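Local structure of DPS family protein (3IQ1) at residues 23-28 with 89-94; 28-33 with 61-66; 35-40 with 108-113; 68-73 with 137-142. The protein belongs to the Dps family of ferritin-like proteins and, as a twelve-subunit assembly, probably binds iron and oxidises it. One frame throughout, in Å; residues are numbered along the deposited sequence.

All four contacts belong to one ferritin-like subunit and are almost entirely helical, apart from the loop after helix 85-91. Helix 13-43 runs through the first three: interaction 1 ties it to the short helix 85-91 outside the four-helix bundle, interaction 2 to helix 49-76 and interaction 3 to helix 103-131. Interaction 4 pairs helix 49-76 with helix 134-158. Interactions 1 and 2 share A28, the second nested inside the first along the chain. The centres of interactions 2 and 3, linked by F33, are about 10 Å apart; those of 3 and 4 are about 21 Å apart, across the chain centre. Helix 13-43 thus holds three others, while residues beside the contacts meet neighbouring subunits of the dodecamer.

Interaction 1: 23-28 with 89-94; sequences LNNLLA and LKAAQI
A28 points its methyl group toward helix 85-91, where A91 points its own methyl back, and the two CB atoms meet at 3.7 Å. A92 joins from the next position along the chain. Its bond to CB lies across the approach instead of along it, which sets the methyl beside the end of A28's peptide unit: A92 CB is 3.8 Å from A28 O and 4.2 Å from A28 CB. The methyl of A28 thus has neighbours on two successive residues, and with such small side chains the backbones can come close, the CA atoms of A28 and A92 being only 5.0 Å apart.

N25, three residues before A28 on helix 13-43, borders the patch. Its CG lies beside the backbone N and anti to the carbonyl carbon (chi1 -72°), a setting that brings OD1 to 3.7 Å from A91 CB. The carbonyl oxygen of the amide comes up first against the methyl, with ND2 on the far side; this is van der Waals packing. The geometry changes at this point too, since A92 is the first residue beyond the helix to leave helical backbone angles (psi 145°), after which the chain runs on as a loop past N29 of helix 13-43.

Around the contact, L23 and L27 face helix 49-76 and L26 faces helix 103-131, the inside of the bundle. A28 instead meets the short helix lying across the outside, as in other Dps proteins. A91 also packs on M82, A92 on N29 and V32 of helix 13-43, and L89 reaches F85 of the second subunit.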
loop_
_atom_site.group_PDB
_atom_site.type_symbol
_atom_site.label_atom_id
_atom_site.label_comp_id
_atom_site.label_asym_id
_atom_site.label_seq_id
_atom_site.Cartn_x
_atom_site.Cartn_y
_atom_site.Cartn_z
ATOM N N LEU B 23 -21.416 -30.700 12.706
ATOM C CA LEU B 23 -20.885 -29.386 12.479
ATOM C C LEU B 23 -21.625 -28.290 13.290
ATOM O O LEU B 23 -21.024 -27.321 13.738
ATOM C CB LEU B 23 -20.824 -29.037 11.010
ATOM C CG LEU B 23 -19.796 -29.836 10.144
ATOM C CD1 LEU B 23 -20.134 -29.662 8.680
ATOM C CD2 LEU B 23 -18.344 -29.390 10.435
ATOM N N ASN B 24 -22.926 -28.413 13.402
ATOM C CA ASN B 24 -23.708 -27.495 14.185
ATOM C C ASN B 24 -23.352 -27.596 15.643
ATOM O O ASN B 24 -23.277 -26.555 16.333
ATOM C CB ASN B 24 -25.213 -27.761 14.010
ATOM C CG ASN B 24 -25.861 -26.830 13.076
ATOM O OD1 ASN B 24 -26.733 -27.245 12.251
ATOM N ND2 ASN B 24 -25.498 -25.561 13.174
ATOM N N ASN B 25 -23.102 -28.803 16.152
ATOM C CA ASN B 25 -22.653 -28.908 17.576
ATOM C C ASN B 25 -21.289 -28.267 17.752
ATOM O O ASN B 25 -20.991 -27.613 18.731
ATOM C CB ASN B 25 -22.667 -30.349 18.065
ATOM C CG ASN B 25 -24.056 -30.867 18.261
ATOM O OD1 ASN B 25 -25.019 -30.099 18.534
ATOM N ND2 ASN B 25 -24.191 -32.209 18.186
ATOM N N LEU B 26 -20.442 -28.428 16.751
ATOM C CA LEU B 26 -19.144 -27.764 16.771
ATOM C C LEU B 26 -19.297 -26.244 16.807
ATOM O O LEU B 26 -18.599 -25.566 17.549
ATOM C CB LEU B 26 -18.295 -28.194 15.596
ATOM C CG LEU B 26 -16.860 -27.633 15.479
ATOM C CD1 LEU B 26 -15.958 -28.080 16.593
ATOM C CD2 LEU B 26 -16.292 -28.014 14.120
ATOM N N LEU B 27 -20.157 -25.716 15.950
ATOM C CA LEU B 27 -20.449 -24.278 15.860
ATOM C C LEU B 27 -20.918 -23.744 17.207
ATOM O O LEU B 27 -20.468 -22.689 17.631
ATOM C CB LEU B 27 -21.491 -24.050 14.757
ATOM C CG LEU B 27 -22.009 -22.629 14.612
ATOM C CD1 LEU B 27 -20.882 -21.657 14.326
ATOM C CD2 LEU B 27 -23.056 -22.577 13.528
ATOM N N ALA B 28 -21.784 -24.482 17.888
ATOM C CA ALA B 28 -22.211 -24.116 19.251
ATOM C C ALA B 28 -21.057 -23.954 20.219
ATOM O O ALA B 28 -21.004 -22.984 20.978
ATOM C CB ALA B 28 -23.200 -25.136 19.780
ATOM N N LEU B 89 -26.464 -22.364 23.573
ATOM C CA LEU B 89 -26.372 -22.774 24.967
ATOM C C LEU B 89 -26.939 -24.185 25.204
ATOM O O LEU B 89 -26.449 -24.897 26.086
ATOM C CB LEU B 89 -27.086 -21.776 25.849
ATOM C CG LEU B 89 -26.362 -20.457 26.039
ATOM C CD1 LEU B 89 -27.258 -19.495 26.807
ATOM C CD2 LEU B 89 -25.023 -20.610 26.720
ATOM N N LYS B 90 -27.979 -24.560 24.461
ATOM C CA LYS B 90 -28.536 -25.908 24.544
ATOM C C LYS B 90 -27.569 -26.965 24.048
ATOM O O LYS B 90 -27.523 -28.062 24.597
ATOM C CB LYS B 90 -29.842 -25.995 23.777
ATOM C CG LYS B 90 -30.614 -27.258 23.996
ATOM C CD LYS B 90 -32.008 -27.143 23.404
ATOM C CE LYS B 90 -32.655 -28.517 23.186
ATOM N NZ LYS B 90 -34.093 -28.356 22.761
ATOM N N ALA B 91 -26.834 -26.655 23.001
ATOM C CA ALA B 91 -25.979 -27.648 22.295
ATOM C C ALA B 91 -24.538 -27.720 22.759
ATOM O O ALA B 91 -23.899 -28.757 22.560
ATOM C CB ALA B 91 -25.974 -27.370 20.777
ATOM N N ALA B 92 -23.984 -26.656 23.330
ATOM C CA ALA B 92 -22.545 -26.598 23.600
ATOM C C ALA B 92 -22.121 -27.470 24.773
ATOM O O ALA B 92 -22.880 -27.605 25.750
ATOM C CB ALA B 92 -22.141 -25.193 23.892
ATOM N N GLN B 93 -20.937 -28.045 24.668
ATOM C CA GLN B 93 -20.237 -28.703 25.756
ATOM C C GLN B 93 -19.367 -27.705 26.507
ATOM O O GLN B 93 -19.278 -27.744 27.680
ATOM C CB GLN B 93 -19.379 -29.904 25.302
ATOM C CG GLN B 93 -18.765 -30.612 26.552
ATOM C CD GLN B 93 -17.609 -31.611 26.320
ATOM O OE1 GLN B 93 -17.290 -31.955 25.238
ATOM N NE2 GLN B 93 -17.011 -32.045 27.389
ATOM N N ILE B 94 -18.730 -26.801 25.786
ATOM C CA ILE B 94 -17.939 -25.761 26.450
ATOM C C ILE B 94 -18.879 -24.895 27.315
ATOM O O ILE B 94 -19.943 -24.482 26.846
ATOM C CB ILE B 94 -17.182 -24.882 25.431
ATOM C CG1 ILE B 94 -16.136 -25.722 24.708
ATOM C CG2 ILE B 94 -16.504 -23.700 26.124
ATOM C CD1 ILE B 94 -15.309 -24.981 23.613
#

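Interaction 2: 28-33 with 61-66; sequences ANYQVF and TDLQLK
The Y30 and F33 rings both come against L63, Y30 against CD2 and F33 mainly against CD1. At Y30 the approach is oblique: L63 CD2 lies 3.8 Å from Y30 CE2, and K66 CB sits 3.7 Å from that same ring carbon. F33 is met obliquely as well, its CD2 3.7 Å from L63 CD1, and its side chain crosses that of L63 at about a right angle. The CG of F33 is anti to the backbone N (chi1 -169°), which carries the ring over to the leucine, while F114 meets this ring edge-to-face. L63 is set between two aromatic residues three apart on helix 13-43. The helix segments run nearly antiparallel, at 154°, with axes 10.1 Å apart.

K66 starts out toward Y30 and then leads away. Its CD passes 3.6 Å from Y30 OH, and beyond it the chain bends at the last torsion (chi4 72°) to a salt bridge of K66 NZ with E146. The tyrosine hydroxyl is bonded to Q121 and Q147. A water takes up Q31 OE1, at 3.1 Å, and also Q64 OE1. The direct contact is thus mainly methyl and methylene against ring, with the polar ends of Y30 and K66 satisfied by the other long helices.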
loop_
_atom_site.group_PDB
_atom_site.type_symbol
_atom_site.label_atom_id
_atom_site.label_comp_id
_atom_site.label_asym_id
_atom_site.label_seq_id
_atom_site.Cartn_x
_atom_site.Cartn_y
_atom_site.Cartn_z
ATOM N N ALA B 28 -21.784 -24.482 17.888
ATOM C CA ALA B 28 -22.211 -24.116 19.251
ATOM C C ALA B 28 -21.057 -23.954 20.219
ATOM O O ALA B 28 -21.004 -22.984 20.978
ATOM C CB ALA B 28 -23.200 -25.136 19.780
ATOM N N ASN B 29 -20.127 -24.915 20.178
ATOM C CA ASN B 29 -18.948 -24.829 20.991
ATOM C C ASN B 29 -18.115 -23.614 20.621
ATOM O O ASN B 29 -17.621 -22.917 21.501
ATOM C CB ASN B 29 -18.144 -26.106 20.894
ATOM C CG ASN B 29 -18.759 -27.245 21.737
ATOM O OD1 ASN B 29 -18.899 -28.395 21.231
ATOM N ND2 ASN B 29 -19.092 -26.986 22.941
ATOM N N TYR B 30 -17.893 -23.387 19.329
ATOM C CA TYR B 30 -17.169 -22.195 18.916
ATOM C C TYR B 30 -17.752 -20.918 19.452
ATOM O O TYR B 30 -17.017 -19.987 19.826
ATOM C CB TYR B 30 -17.035 -22.083 17.400
ATOM C CG TYR B 30 -15.833 -22.715 16.779
ATOM C CD1 TYR B 30 -15.833 -24.033 16.359
ATOM C CD2 TYR B 30 -14.684 -21.998 16.596
ATOM C CE1 TYR B 30 -14.738 -24.605 15.786
ATOM C CE2 TYR B 30 -13.565 -22.592 15.981
ATOM C CZ TYR B 30 -13.590 -23.873 15.612
ATOM O OH TYR B 30 -12.452 -24.425 15.040
ATOM N N GLN B 31 -19.064 -20.821 19.427
ATOM C CA GLN B 31 -19.755 -19.572 19.725
ATOM C C GLN B 31 -19.595 -19.278 21.232
ATOM O O GLN B 31 -19.229 -18.145 21.608
ATOM C CB GLN B 31 -21.209 -19.660 19.266
ATOM C CG GLN B 31 -21.374 -19.524 17.757
ATOM C CD GLN B 31 -21.321 -18.092 17.248
ATOM O OE1 GLN B 31 -20.513 -17.288 17.741
ATOM N NE2 GLN B 31 -22.098 -17.789 16.195
ATOM N N VAL B 32 -19.840 -20.284 22.087
ATOM C CA VAL B 32 -19.611 -20.111 23.518
ATOM C C VAL B 32 -18.152 -19.810 23.828
ATOM O O VAL B 32 -17.846 -18.910 24.620
ATOM C CB VAL B 32 -20.120 -21.305 24.330
ATOM C CG1 VAL B 32 -19.820 -21.127 25.864
ATOM C CG2 VAL B 32 -21.644 -21.495 24.150
ATOM N N PHE B 33 -17.240 -20.473 23.141
ATOM C CA PHE B 33 -15.831 -20.254 23.360
ATOM C C PHE B 33 -15.406 -18.837 22.931
ATOM O O PHE B 33 -14.589 -18.192 23.611
ATOM C CB PHE B 33 -15.089 -21.325 22.573
ATOM C CG PHE B 33 -13.604 -21.445 22.871
ATOM C CD1 PHE B 33 -13.110 -21.583 24.167
ATOM C CD2 PHE B 33 -12.724 -21.561 21.828
ATOM C CE1 PHE B 33 -11.784 -21.771 24.426
ATOM C CE2 PHE B 33 -11.351 -21.751 22.077
ATOM C CZ PHE B 33 -10.883 -21.870 23.391
ATOM N N THR B 61 -10.482 -13.186 17.059
ATOM C CA THR B 61 -10.575 -12.765 15.670
ATOM C C THR B 61 -10.467 -14.000 14.759
ATOM O O THR B 61 -11.221 -14.132 13.780
ATOM C CB THR B 61 -9.510 -11.710 15.371
ATOM O OG1 THR B 61 -9.803 -10.545 16.157
ATOM C CG2 THR B 61 -9.554 -11.310 13.918
ATOM N N ASP B 62 -9.512 -14.863 15.063
ATOM C CA ASP B 62 -9.289 -16.118 14.312
ATOM C C ASP B 62 -10.511 -17.060 14.531
ATOM O O ASP B 62 -11.004 -17.682 13.592
ATOM C CB ASP B 62 -7.957 -16.756 14.733
ATOM C CG ASP B 62 -6.716 -16.033 14.149
ATOM O OD1 ASP B 62 -6.866 -15.310 13.109
ATOM O OD2 ASP B 62 -5.579 -16.180 14.688
ATOM N N LEU B 63 -11.061 -17.118 15.758
ATOM C CA LEU B 63 -12.271 -17.928 15.987
ATOM C C LEU B 63 -13.457 -17.452 15.167
ATOM O O LEU B 63 -14.237 -18.262 14.651
ATOM C CB LEU B 63 -12.651 -17.936 17.475
ATOM C CG LEU B 63 -11.770 -18.633 18.540
ATOM C CD1 LEU B 63 -12.273 -18.401 19.969
ATOM C CD2 LEU B 63 -11.681 -20.163 18.218
ATOM N N GLN B 64 -13.563 -16.123 15.014
ATOM C CA GLN B 64 -14.675 -15.525 14.296
ATOM C C GLN B 64 -14.588 -15.926 12.826
ATOM O O GLN B 64 -15.623 -16.276 12.237
ATOM C CB GLN B 64 -14.680 -14.010 14.421
ATOM C CG GLN B 64 -15.869 -13.432 13.680
ATOM C CD GLN B 64 -17.018 -13.167 14.610
ATOM O OE1 GLN B 64 -17.352 -13.971 15.482
ATOM N NE2 GLN B 64 -17.619 -11.992 14.457
ATOM N N LEU B 65 -13.380 -15.929 12.282
ATOM C CA LEU B 65 -13.176 -16.394 10.892
ATOM C C LEU B 65 -13.703 -17.833 10.742
ATOM O O LEU B 65 -14.378 -18.168 9.763
ATOM C CB LEU B 65 -11.687 -16.333 10.446
ATOM C CG LEU B 65 -11.085 -14.913 10.313
ATOM C CD1 LEU B 65 -9.581 -14.902 10.022
ATOM C CD2 LEU B 65 -11.801 -14.178 9.227
ATOM N N LYS B 66 -13.385 -18.669 11.714
ATOM C CA LYS B 66 -13.766 -20.098 11.679
ATOM C C LYS B 66 -15.236 -20.281 11.828
ATOM O O LYS B 66 -15.813 -21.126 11.162
ATOM C CB LYS B 66 -12.977 -20.888 12.709
ATOM C CG LYS B 66 -11.487 -21.033 12.295
ATOM C CD LYS B 66 -10.649 -21.938 13.183
ATOM C CE LYS B 66 -9.242 -22.200 12.678
ATOM N NZ LYS B 66 -8.328 -20.986 12.809
HETATM O O HOH W 1 -19.623 -14.930 16.004
#

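Interaction 3: 35-40 with 108-113; sequences MNTRGY and QGLVDG
Y40 and T37 pack against L110 and G109 in a buried, mostly apolar contact between antiparallel helices of the ferritin-like bundle, helix 13-43 and helix 103-131. The segment axes are 10.8 Å apart and run at 166°. L110 provides most of the second side: its CG is anti to the carbonyl carbon (chi1 -72°), which brings the branch across so that CD2 lies near the plane of the Y40 ring, at its edge, 3.8 Å from CE2. Y40 and L110 lie side by side, pointing opposite ways. The same methyl is 3.3 Å from T37 OG1, whose hydrogen bond goes to F33 O one turn earlier in its own helix.

Over one face of the Y40 ring, nearer its border than its centre, lies N36 O of its own helix, 3.1 Å above the plane. The far end of the ring reaches G109, where no side chain stands in the way, so Y40 OH comes within 3.5 Å of G109 CA; the hydroxyl is hydrogen-bonded to H97 ND1.

L110 also touches F33 of helix 13-43, F56 and I59 of helix 49-76, and L154 of helix 134-158, so all the long helices meet round this leucine. On another side of helix 13-43, R38 forms a salt bridge with D68 of the second subunit.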
loop_
_atom_site.group_PDB
_atom_site.type_symbol
_atom_site.label_atom_id
_atom_site.label_comp_id
_atom_site.label_asym_id
_atom_site.label_seq_id
_atom_site.Cartn_x
_atom_site.Cartn_y
_atom_site.Cartn_z
HETATM N N MSE B 35 -17.254 -16.233 22.948
HETATM C CA MSE B 35 -17.821 -15.335 23.932
HETATM C C MSE B 35 -16.917 -15.334 25.152
HETATM O O MSE B 35 -16.596 -14.265 25.689
HETATM C CB MSE B 35 -19.278 -15.707 24.303
HETATM C CG MSE B 35 -20.006 -14.736 25.194
HETATM SE SE MSE B 35 -20.290 -13.083 24.174
HETATM C CE MSE B 35 -19.104 -12.062 25.101
ATOM N N ASN B 36 -16.516 -16.520 25.613
ATOM C CA ASN B 36 -15.578 -16.592 26.734
ATOM C C ASN B 36 -14.287 -15.815 26.488
ATOM O O ASN B 36 -13.767 -15.130 27.379
ATOM C CB ASN B 36 -15.227 -18.050 27.077
ATOM C CG ASN B 36 -16.388 -18.840 27.652
ATOM O OD1 ASN B 36 -17.398 -18.288 28.030
ATOM N ND2 ASN B 36 -16.247 -20.183 27.667
ATOM N N THR B 37 -13.757 -15.919 25.263
ATOM C CA THR B 37 -12.518 -15.278 24.873
ATOM C C THR B 37 -12.683 -13.754 24.795
ATOM O O THR B 37 -11.750 -13.011 25.165
ATOM C CB THR B 37 -11.982 -15.855 23.551
ATOM O OG1 THR B 37 -11.918 -17.271 23.682
ATOM C CG2 THR B 37 -10.575 -15.308 23.230
ATOM N N ARG B 38 -13.864 -13.271 24.358
ATOM C CA ARG B 38 -14.148 -11.865 24.413
ATOM C C ARG B 38 -14.090 -11.392 25.871
ATOM O O ARG B 38 -13.496 -10.338 26.166
ATOM C CB ARG B 38 -15.496 -11.573 23.785
ATOM C CG ARG B 38 -15.479 -11.774 22.288
ATOM C CD ARG B 38 -15.037 -10.572 21.608
ATOM N NE ARG B 38 -16.151 -9.653 21.307
ATOM C CZ ARG B 38 -15.980 -8.511 20.681
ATOM N NH1 ARG B 38 -14.771 -8.129 20.350
ATOM N NH2 ARG B 38 -17.015 -7.731 20.358
ATOM N N GLY B 39 -14.679 -12.173 26.786
ATOM C CA GLY B 39 -14.613 -11.864 28.205
ATOM C C GLY B 39 -13.159 -11.822 28.692
ATOM O O GLY B 39 -12.761 -10.966 29.473
ATOM N N TYR B 40 -12.364 -12.789 28.269
ATOM C CA TYR B 40 -10.969 -12.812 28.700
ATOM C C TYR B 40 -10.243 -11.521 28.312
ATOM O O TYR B 40 -9.443 -10.981 29.109
ATOM C CB TYR B 40 -10.223 -14.011 28.126
ATOM C CG TYR B 40 -10.761 -15.412 28.447
ATOM C CD1 TYR B 40 -11.549 -15.671 29.537
ATOM C CD2 TYR B 40 -10.396 -16.497 27.648
ATOM C CE1 TYR B 40 -12.005 -16.982 29.809
ATOM C CE2 TYR B 40 -10.808 -17.766 27.895
ATOM C CZ TYR B 40 -11.622 -18.045 28.978
ATOM O OH TYR B 40 -12.057 -19.322 29.257
ATOM N N GLN B 108 -5.598 -21.059 30.591
ATOM C CA GLN B 108 -6.026 -22.463 30.808
ATOM C C GLN B 108 -7.403 -22.745 30.216
ATOM O O GLN B 108 -7.661 -23.829 29.668
ATOM C CB GLN B 108 -6.025 -22.793 32.301
ATOM C CG GLN B 108 -6.199 -24.291 32.586
ATOM C CD GLN B 108 -5.093 -25.150 31.987
ATOM O OE1 GLN B 108 -3.901 -24.898 32.203
ATOM N NE2 GLN B 108 -5.475 -26.165 31.208
ATOM N N GLY B 109 -8.294 -21.761 30.329
ATOM C CA GLY B 109 -9.640 -21.834 29.700
ATOM C C GLY B 109 -9.530 -22.079 28.211
ATOM O O GLY B 109 -10.215 -22.936 27.648
ATOM N N LEU B 110 -8.610 -21.375 27.606
ATOM C CA LEU B 110 -8.374 -21.525 26.165
ATOM C C LEU B 110 -7.870 -22.914 25.876
ATOM O O LEU B 110 -8.371 -23.574 24.949
ATOM C CB LEU B 110 -7.388 -20.457 25.666
ATOM C CG LEU B 110 -7.959 -19.019 25.592
ATOM C CD1 LEU B 110 -6.866 -18.122 25.037
ATOM C CD2 LEU B 110 -9.189 -18.906 24.663
ATOM N N VAL B 111 -6.862 -23.382 26.620
ATOM C CA VAL B 111 -6.337 -24.721 26.385
ATOM C C VAL B 111 -7.463 -25.757 26.461
ATOM O O VAL B 111 -7.590 -26.673 25.612
ATOM C CB VAL B 111 -5.207 -25.033 27.360
ATOM C CG1 VAL B 111 -4.833 -26.567 27.362
ATOM C CG2 VAL B 111 -3.961 -24.213 26.981
ATOM N N ASP B 112 -8.261 -25.672 27.511
ATOM C CA ASP B 112 -9.290 -26.676 27.725
ATOM C C ASP B 112 -10.371 -26.634 26.634
ATOM O O ASP B 112 -10.826 -27.705 26.182
ATOM C CB ASP B 112 -9.883 -26.466 29.086
ATOM C CG ASP B 112 -8.880 -26.766 30.222
ATOM O OD1 ASP B 112 -7.906 -27.532 29.999
ATOM O OD2 ASP B 112 -9.099 -26.333 31.366
ATOM N N GLY B 113 -10.737 -25.436 26.208
ATOM C CA GLY B 113 -11.736 -25.234 25.150
ATOM C C GLY B 113 -11.218 -25.769 23.815
ATOM O O GLY B 113 -11.904 -26.502 23.088
#

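Interaction 4: 68-73 with 137-142; sequences DELAER and SALMSD
L139 inserts between E69 and R73, one turn apart on the facing helix, in an antiparallel helix pair of the ferritin-like four-helix bundle (165° between segments, axes 11.5 Å apart). It has by far the most surface buried here, and its two methyls divide the work. CD1 lies alongside the end of the glutamate, with E69 CD and E69 OE1 both 3.5 Å away; CD2 is directed to the helix itself, 3.9 Å from R73 CB and 4.3 Å from L70 CA.

E69 reaches across because its CG is anti to the backbone N (chi1 -160°) and the chain stays extended beyond it; the glutamate runs out beside the leucine, which comes the other way. L70 contributes less, its CD1 only brushing CD2 of the leucine. The guanidinium group of R73 is committed to E148 of the third subunit and to D133 in its own chain.

E69 OE1 and D142 OD2, like charges, are 5.4 Å apart, but R145 of the third subunit pairs with D142 and, weakly at long range, with E69, which probably offsets the repulsion. A water donates to both carboxylates, 3.2 Å from E69 OE2 and 3.0 Å from D142 OD2.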
loop_
_atom_site.group_PDB
_atom_site.type_symbol
_atom_site.label_atom_id
_atom_site.label_comp_id
_atom_site.label_asym_id
_atom_site.label_seq_id
_atom_site.Cartn_x
_atom_site.Cartn_y
_atom_site.Cartn_z
ATOM N N ASP B 68 -17.506 -18.207 10.841
ATOM C CA ASP B 68 -18.071 -17.787 9.535
ATOM C C ASP B 68 -18.005 -18.973 8.538
ATOM O O ASP B 68 -19.009 -19.341 7.910
ATOM C CB ASP B 68 -17.259 -16.620 8.951
ATOM C CG ASP B 68 -17.239 -15.348 9.839
ATOM O OD1 ASP B 68 -18.025 -15.290 10.802
ATOM O OD2 ASP B 68 -16.449 -14.377 9.539
ATOM N N GLU B 69 -16.839 -19.580 8.456
ATOM C CA GLU B 69 -16.565 -20.666 7.503
ATOM C C GLU B 69 -17.362 -21.925 7.853
ATOM O O GLU B 69 -17.790 -22.652 7.000
ATOM C CB GLU B 69 -15.054 -20.932 7.295
ATOM C CG GLU B 69 -14.655 -21.703 5.967
ATOM C CD GLU B 69 -13.140 -21.701 5.606
ATOM O OE1 GLU B 69 -12.766 -22.278 4.565
ATOM O OE2 GLU B 69 -12.326 -21.119 6.339
ATOM N N LEU B 70 -17.536 -22.158 9.140
ATOM C CA LEU B 70 -18.301 -23.299 9.592
ATOM C C LEU B 70 -19.794 -23.178 9.300
ATOM O O LEU B 70 -20.408 -24.102 8.766
ATOM C CB LEU B 70 -18.017 -23.474 11.078
ATOM C CG LEU B 70 -18.519 -24.605 11.856
ATOM C CD1 LEU B 70 -18.186 -25.951 11.146
ATOM C CD2 LEU B 70 -17.833 -24.532 13.268
ATOM N N ALA B 71 -20.398 -22.017 9.590
ATOM C CA ALA B 71 -21.788 -21.801 9.236
ATOM C C ALA B 71 -21.991 -21.934 7.717
ATOM O O ALA B 71 -22.976 -22.559 7.308
ATOM C CB ALA B 71 -22.271 -20.404 9.690
ATOM N N GLU B 72 -21.056 -21.417 6.933
ATOM C CA GLU B 72 -21.124 -21.514 5.449
ATOM C C GLU B 72 -21.015 -22.984 4.996
ATOM O O GLU B 72 -21.681 -23.382 4.036
ATOM C CB GLU B 72 -20.028 -20.723 4.791
ATOM C CG GLU B 72 -20.148 -19.293 4.906
ATOM C CD GLU B 72 -19.112 -18.608 4.056
ATOM O OE1 GLU B 72 -17.968 -19.168 3.851
ATOM O OE2 GLU B 72 -19.466 -17.512 3.625
ATOM N N ARG B 73 -20.184 -23.778 5.653
ATOM C CA ARG B 73 -20.085 -25.217 5.307
ATOM C C ARG B 73 -21.426 -25.923 5.572
ATOM O O ARG B 73 -21.854 -26.735 4.803
ATOM C CB ARG B 73 -18.945 -25.926 6.068
ATOM C CG ARG B 73 -18.662 -27.333 5.620
ATOM C CD ARG B 73 -18.182 -27.434 4.171
ATOM N NE ARG B 73 -18.316 -28.776 3.646
ATOM C CZ ARG B 73 -18.288 -29.070 2.352
ATOM N NH1 ARG B 73 -18.011 -28.108 1.472
ATOM N NH2 ARG B 73 -18.459 -30.317 1.937
ATOM N N SER B 137 -13.932 -32.616 5.173
ATOM C CA SER B 137 -12.641 -33.101 5.662
ATOM C C SER B 137 -11.576 -32.022 5.631
ATOM O O SER B 137 -10.818 -31.854 6.591
ATOM C CB SER B 137 -12.159 -34.281 4.809
ATOM O OG SER B 137 -12.911 -35.428 5.119
ATOM N N ALA B 138 -11.496 -31.325 4.512
ATOM C CA ALA B 138 -10.473 -30.332 4.271
ATOM C C ALA B 138 -10.607 -29.219 5.283
ATOM O O ALA B 138 -9.645 -28.686 5.734
ATOM C CB ALA B 138 -10.583 -29.781 2.825
ATOM N N LEU B 139 -11.837 -28.810 5.586
ATOM C CA LEU B 139 -12.055 -27.767 6.597
ATOM C C LEU B 139 -11.561 -28.201 7.965
ATOM O O LEU B 139 -10.881 -27.459 8.653
ATOM C CB LEU B 139 -13.538 -27.410 6.685
ATOM C CG LEU B 139 -13.912 -26.176 7.504
ATOM C CD1 LEU B 139 -13.244 -24.928 6.855
ATOM C CD2 LEU B 139 -15.428 -25.902 7.650
HETATM N N MSE B 140 -11.910 -29.413 8.363
HETATM C CA MSE B 140 -11.474 -29.936 9.662
HETATM C C MSE B 140 -9.954 -30.013 9.724
HETATM O O MSE B 140 -9.361 -29.690 10.748
HETATM C CB MSE B 140 -12.101 -31.292 9.966
HETATM C CG MSE B 140 -13.589 -31.297 10.146
HETATM SE SE MSE B 140 -14.374 -30.168 11.443
HETATM C CE MSE B 140 -14.581 -28.608 10.285
ATOM N N SER B 141 -9.324 -30.420 8.613
ATOM C CA SER B 141 -7.884 -30.511 8.542
ATOM C C SER B 141 -7.209 -29.174 8.829
ATOM O O SER B 141 -6.259 -29.076 9.625
ATOM C CB SER B 141 -7.465 -31.066 7.197
ATOM O OG SER B 141 -6.058 -31.035 7.004
ATOM N N ASP B 142 -7.728 -28.149 8.179
ATOM C CA ASP B 142 -7.236 -26.790 8.389
ATOM C C ASP B 142 -7.380 -26.410 9.864
ATOM O O ASP B 142 -6.441 -25.868 10.463
ATOM C CB ASP B 142 -7.998 -25.779 7.553
ATOM C CG ASP B 142 -7.650 -25.838 6.074
ATOM O OD1 ASP B 142 -6.672 -26.501 5.688
ATOM O OD2 ASP B 142 -8.309 -25.148 5.319
HETATM O O HOH W 2 -9.578 -22.728 6.486
#